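Local coordinates for protein oxidoreductase, iron/ascorbate family (Shewanella oneidensis, PDB 3ON7) that probably uses iron(II) and oxygen to convert 2-oxoglutarate to ethylene and to oxidise L-arginine with formation of succinate, as a member of the iron/ascorbate-dependent oxidoreductases, at residues 19-22 and 23-27; 174-178 and 179-183. All coordinates share one frame; numbering follows the deposited sequence.

Contact 1. Residues 19-22 and 23-27; sequences VESL and RETGF
Arg23 N and Glu24 N bond to Val19 O and Glu20 O in the last regular turns of helix 14-25, and Gly26, with phi of 84°, then turns the chain out of it. On the outer side Glu20 and Arg23 lie next to each other, pointing the same way, in a two-pronged salt bridge: NE of Arg23 meets Glu20 OE1 at 3.2 Å, and NH2 of Arg23 meets the syn lone pair of Glu20 OE2 at 3.0 Å. The carboxylate sits at the guanidinium edge, the two planes 35° apart. NH2 of Arg23 also makes a weak bond to Glu24 OE1, completing a network. A leucine in place of Arg23 would probably leave the Glu20 and Glu24 carboxylates, 4.3 Å apart from OE2 to OE1, without the positive charge between them. At the C-terminal end the helix hands over to strand 27-31 of a beta-alpha-beta unit that begins with strand 6-8. With chi1 at 73°, Thr25 folds OG1 back to donate to Ser21 O at 2.8 Å; Thr25 N reaches that oxygen from the opposite face. The same OG1 accepts from Phe27 N in an ST turn. Ser21 OG donates to Phe27 O at 2.7 Å, in the carbonyl plane, while Leu22 CD2 packs against the Phe27 carbonyl carbon.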
loop_
_atom_site.group_PDB
_atom_site.type_symbol
_atom_site.label_atom_id
_atom_site.label_comp_id
_atom_site.label_asym_id
_atom_site.label_seq_id
_atom_site.Cartn_x
_atom_site.Cartn_y
_atom_site.Cartn_z
ATOM N N VAL B 19 9.433 -36.502 2.183
ATOM C CA VAL B 19 9.561 -35.618 3.352
ATOM C C VAL B 19 11.024 -35.537 3.779
ATOM O O VAL B 19 11.509 -34.485 4.151
ATOM C CB VAL B 19 8.641 -36.049 4.512
ATOM C CG1 VAL B 19 8.852 -35.151 5.763
ATOM C CG2 VAL B 19 7.160 -35.995 4.064
ATOM N N GLU B 20 11.753 -36.637 3.646
ATOM C CA GLU B 20 13.180 -36.631 3.955
ATOM C C GLU B 20 14.008 -35.792 2.953
ATOM O O GLU B 20 14.997 -35.168 3.323
ATOM C CB GLU B 20 13.698 -38.070 4.024
ATOM C CG GLU B 20 15.200 -38.192 4.135
ATOM C CD GLU B 20 15.767 -37.511 5.367
ATOM O OE1 GLU B 20 15.034 -37.388 6.400
ATOM O OE2 GLU B 20 16.961 -37.121 5.292
ATOM N N SER B 21 13.627 -35.812 1.682
ATOM C CA SER B 21 14.281 -34.957 0.705
ATOM C C SER B 21 14.082 -33.468 1.047
ATOM O O SER B 21 14.975 -32.645 0.855
ATOM C CB SER B 21 13.727 -35.249 -0.689
ATOM O OG SER B 21 14.253 -34.349 -1.635
ATOM N N LEU B 22 12.897 -33.133 1.542
ATOM C CA LEU B 22 12.581 -31.751 1.897
ATOM C C LEU B 22 13.376 -31.323 3.105
ATOM O O LEU B 22 13.922 -30.229 3.122
ATOM C CB LEU B 22 11.080 -31.569 2.173
ATOM C CG LEU B 22 10.118 -31.480 0.975
ATOM C CD1 LEU B 22 8.679 -31.495 1.458
ATOM C CD2 LEU B 22 10.362 -30.243 0.106
ATOM N N ARG B 23 13.421 -32.181 4.119
ATOM C CA ARG B 23 14.217 -31.910 5.316
ATOM C C ARG B 23 15.679 -31.693 4.954
ATOM O O ARG B 23 16.309 -30.771 5.454
ATOM C CB ARG B 23 14.123 -33.069 6.325
ATOM C CG ARG B 23 14.788 -32.779 7.672
ATOM C CD ARG B 23 15.166 -34.054 8.430
ATOM N NE ARG B 23 16.241 -34.772 7.748
ATOM C CZ ARG B 23 17.521 -34.399 7.744
ATOM N NH1 ARG B 23 17.921 -33.316 8.413
ATOM N NH2 ARG B 23 18.411 -35.127 7.072
ATOM N N GLU B 24 16.217 -32.551 4.098
ATOM C CA GLU B 24 17.644 -32.489 3.770
ATOM C C GLU B 24 17.994 -31.300 2.857
ATOM O O GLU B 24 18.999 -30.628 3.091
ATOM C CB GLU B 24 18.110 -33.817 3.150
ATOM C CG GLU B 24 19.607 -33.899 2.849
ATOM C CD GLU B 24 20.481 -33.646 4.082
ATOM O OE1 GLU B 24 20.355 -34.416 5.066
ATOM O OE2 GLU B 24 21.294 -32.682 4.063
ATOM N N THR B 25 17.176 -31.040 1.830
ATOM C CA THR B 25 17.530 -30.070 0.785
ATOM C C THR B 25 16.569 -28.893 0.647
ATOM O O THR B 25 16.858 -27.967 -0.098
ATOM C CB THR B 25 17.561 -30.726 -0.619
ATOM O OG1 THR B 25 16.213 -30.994 -1.047
ATOM C CG2 THR B 25 18.378 -31.998 -0.619
ATOM N N GLY B 26 15.410 -28.940 1.302
ATOM C CA GLY B 26 14.379 -27.910 1.109
ATOM C C GLY B 26 13.472 -28.144 -0.087
ATOM O O GLY B 26 12.511 -27.410 -0.272
ATOM N N PHE B 27 13.767 -29.183 -0.872
ATOM C CA PHE B 27 13.078 -29.476 -2.126
ATOM C C PHE B 27 12.750 -30.963 -2.241
ATOM O O PHE B 27 13.446 -31.815 -1.684
ATOM C CB PHE B 27 13.949 -29.097 -3.330
ATOM C CG PHE B 27 13.778 -27.672 -3.776
ATOM C CD1 PHE B 27 14.216 -26.616 -2.973
ATOM C CD2 PHE B 27 13.189 -27.380 -5.005
ATOM C CE1 PHE B 27 14.056 -25.324 -3.374
ATOM C CE2 PHE B 27 13.033 -26.085 -5.413
ATOM C CZ PHE B 27 13.466 -25.051 -4.603
#

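Contact 2. Residues 174-178 and 179-183; sequences HEDIN and LITVL
Two hydrogen bonds in series tie Asp176 and Asn178 to Thr181 across the turn that leads into strand 180-184. In the first, Thr181 OG1 donates to Asp176 OD2 at 2.8 Å, the two side chains coming from opposite directions and the hydroxyl lying above the carboxylate plane, 44° out of it. In the second, Asn178 ND2 donates to Thr181 OG1 at 2.9 Å, nearly straight at 168° and within the amide plane. The Thr181 hydroxyl is thus gripped from two sides, accepting from the amide and donating to the carboxylate, which fixes its rotation. With CG between its backbone N and carbonyl carbon (chi1 51°), Asn178 brings ND2 to the threonine hydroxyl, the two side chains crossing at about a right angle. Further bonds hold both acidic and amide groups: Asn213 ND2 donates to Asp176 OD2, and Asn178 ND2 also bonds to Leu252 O. Among nonpolar contacts, Phe251 of strand 245-252 packs against Asp176, Asn178 and Thr181. Thr181 and Asn213 would thus form a second shell orienting Asp176, if it binds iron. His174 and Asp176 form an HxD pair that with His231 is consistent with the iron-binding facial triad of 2-oxoglutarate oxygenases, whose catalytic core is a double-stranded beta-helix.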
loop_
_atom_site.group_PDB
_atom_site.type_symbol
_atom_site.label_atom_id
_atom_site.label_comp_id
_atom_site.label_asym_id
_atom_site.label_seq_id
_atom_site.Cartn_x
_atom_site.Cartn_y
_atom_site.Cartn_z
ATOM N N HIS B 174 16.910 -16.850 -5.000
ATOM C CA HIS B 174 15.945 -16.306 -4.065
ATOM C C HIS B 174 15.375 -17.413 -3.191
ATOM O O HIS B 174 15.480 -18.620 -3.522
ATOM C CB HIS B 174 14.798 -15.649 -4.841
ATOM C CG HIS B 174 14.012 -16.617 -5.679
ATOM N ND1 HIS B 174 14.467 -17.094 -6.895
ATOM C CD2 HIS B 174 12.818 -17.227 -5.459
ATOM C CE1 HIS B 174 13.578 -17.935 -7.398
ATOM N NE2 HIS B 174 12.563 -18.025 -6.554
ATOM N N GLU B 175 14.718 -16.992 -2.118
ATOM C CA GLU B 175 13.884 -17.874 -1.323
ATOM C C GLU B 175 12.414 -17.513 -1.434
ATOM O O GLU B 175 12.064 -16.379 -1.677
ATOM C CB GLU B 175 14.299 -17.817 0.133
ATOM C CG GLU B 175 15.678 -18.391 0.360
ATOM C CD GLU B 175 16.647 -17.374 0.902
ATOM O OE1 GLU B 175 16.690 -16.224 0.388
ATOM O OE2 GLU B 175 17.356 -17.738 1.859
ATOM N N ASP B 176 11.552 -18.505 -1.281
ATOM C CA ASP B 176 10.132 -18.256 -1.197
ATOM C C ASP B 176 9.791 -17.915 0.233
ATOM O O ASP B 176 10.331 -18.502 1.161
ATOM C CB ASP B 176 9.349 -19.482 -1.633
ATOM C CG ASP B 176 9.520 -19.787 -3.128
ATOM O OD1 ASP B 176 10.064 -18.926 -3.881
ATOM O OD2 ASP B 176 9.120 -20.897 -3.527
ATOM N N ILE B 177 8.898 -16.948 0.409
ATOM C CA ILE B 177 8.461 -16.560 1.739
ATOM C C ILE B 177 7.348 -17.433 2.279
ATOM O O ILE B 177 7.112 -17.458 3.482
ATOM C CB ILE B 177 7.987 -15.094 1.749
ATOM C CG1 ILE B 177 8.099 -14.516 3.175
ATOM C CG2 ILE B 177 6.578 -14.958 1.177
ATOM C CD1 ILE B 177 7.573 -13.073 3.298
ATOM N N ASN B 178 6.642 -18.130 1.391
ATOM C CA ASN B 178 5.351 -18.730 1.741
ATOM C C ASN B 178 5.497 -20.101 2.419
ATOM O O ASN B 178 6.556 -20.407 2.967
ATOM C CB ASN B 178 4.487 -18.798 0.491
ATOM C CG ASN B 178 5.206 -19.443 -0.660
ATOM O OD1 ASN B 178 6.120 -18.848 -1.205
ATOM N ND2 ASN B 178 4.855 -20.681 -0.985
ATOM N N LEU B 179 4.423 -20.897 2.445
ATOM C CA LEU B 179 4.434 -22.191 3.146
ATOM C C LEU B 179 5.108 -23.242 2.300
ATOM O O LEU B 179 6.182 -23.708 2.662
ATOM C CB LEU B 179 3.029 -22.629 3.559
ATOM C CG LEU B 179 3.028 -23.665 4.694
ATOM C CD1 LEU B 179 3.531 -23.072 5.994
ATOM C CD2 LEU B 179 1.643 -24.263 4.884
ATOM N N ILE B 180 4.478 -23.628 1.193
ATOM C CA ILE B 180 5.145 -24.423 0.168
ATOM C C ILE B 180 4.783 -23.913 -1.208
ATOM O O ILE B 180 3.731 -23.303 -1.406
ATOM C CB ILE B 180 4.834 -25.959 0.223
ATOM C CG1 ILE B 180 3.338 -26.248 0.072
ATOM C CG2 ILE B 180 5.379 -26.584 1.513
ATOM C CD1 ILE B 180 3.033 -27.727 -0.131
ATOM N N THR B 181 5.657 -24.217 -2.153
ATOM C CA THR B 181 5.464 -23.875 -3.534
ATOM C C THR B 181 5.466 -25.146 -4.386
ATOM O O THR B 181 6.173 -26.073 -4.078
ATOM C CB THR B 181 6.552 -22.913 -3.953
ATOM O OG1 THR B 181 6.455 -21.744 -3.116
ATOM C CG2 THR B 181 6.417 -22.546 -5.444
ATOM N N VAL B 182 4.663 -25.172 -5.448
ATOM C CA VAL B 182 4.446 -26.376 -6.251
ATOM C C VAL B 182 4.605 -26.035 -7.744
ATOM O O VAL B 182 3.887 -25.172 -8.252
ATOM C CB VAL B 182 3.005 -26.882 -6.003
ATOM C CG1 VAL B 182 2.610 -27.948 -7.037
ATOM C CG2 VAL B 182 2.857 -27.365 -4.554
ATOM N N LEU B 183 5.541 -26.681 -8.438
ATOM C CA LEU B 183 5.852 -26.302 -9.839
ATOM C C LEU B 183 6.043 -27.494 -10.793
ATOM O O LEU B 183 7.036 -28.205 -10.682
ATOM C CB LEU B 183 7.106 -25.424 -9.866
ATOM C CG LEU B 183 7.728 -25.095 -11.234
ATOM C CD1 LEU B 183 6.911 -24.072 -11.985
ATOM C CD2 LEU B 183 9.151 -24.590 -11.064
#

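Contact 1 precedes contact 2 along the chain, and their centres lie 13 Å apart; the nearest atoms are about 6 Å from each other, so the two do not touch. Strand 210-214 bridges them: Phe27 packs on Ile211 and Asn213, and Asn213 in turn bonds to Asp176. Strand 27-31 and strand 180-184 flank strand 210-214 within one mixed sheet. Both contacts also bear on the probable iron site, where His174, Asp176 and His231 face a common, vacant point. Contact 2 supplies two of these residues, whereas from contact 1 the Phe27 ring meets that of His231 edge-to-face.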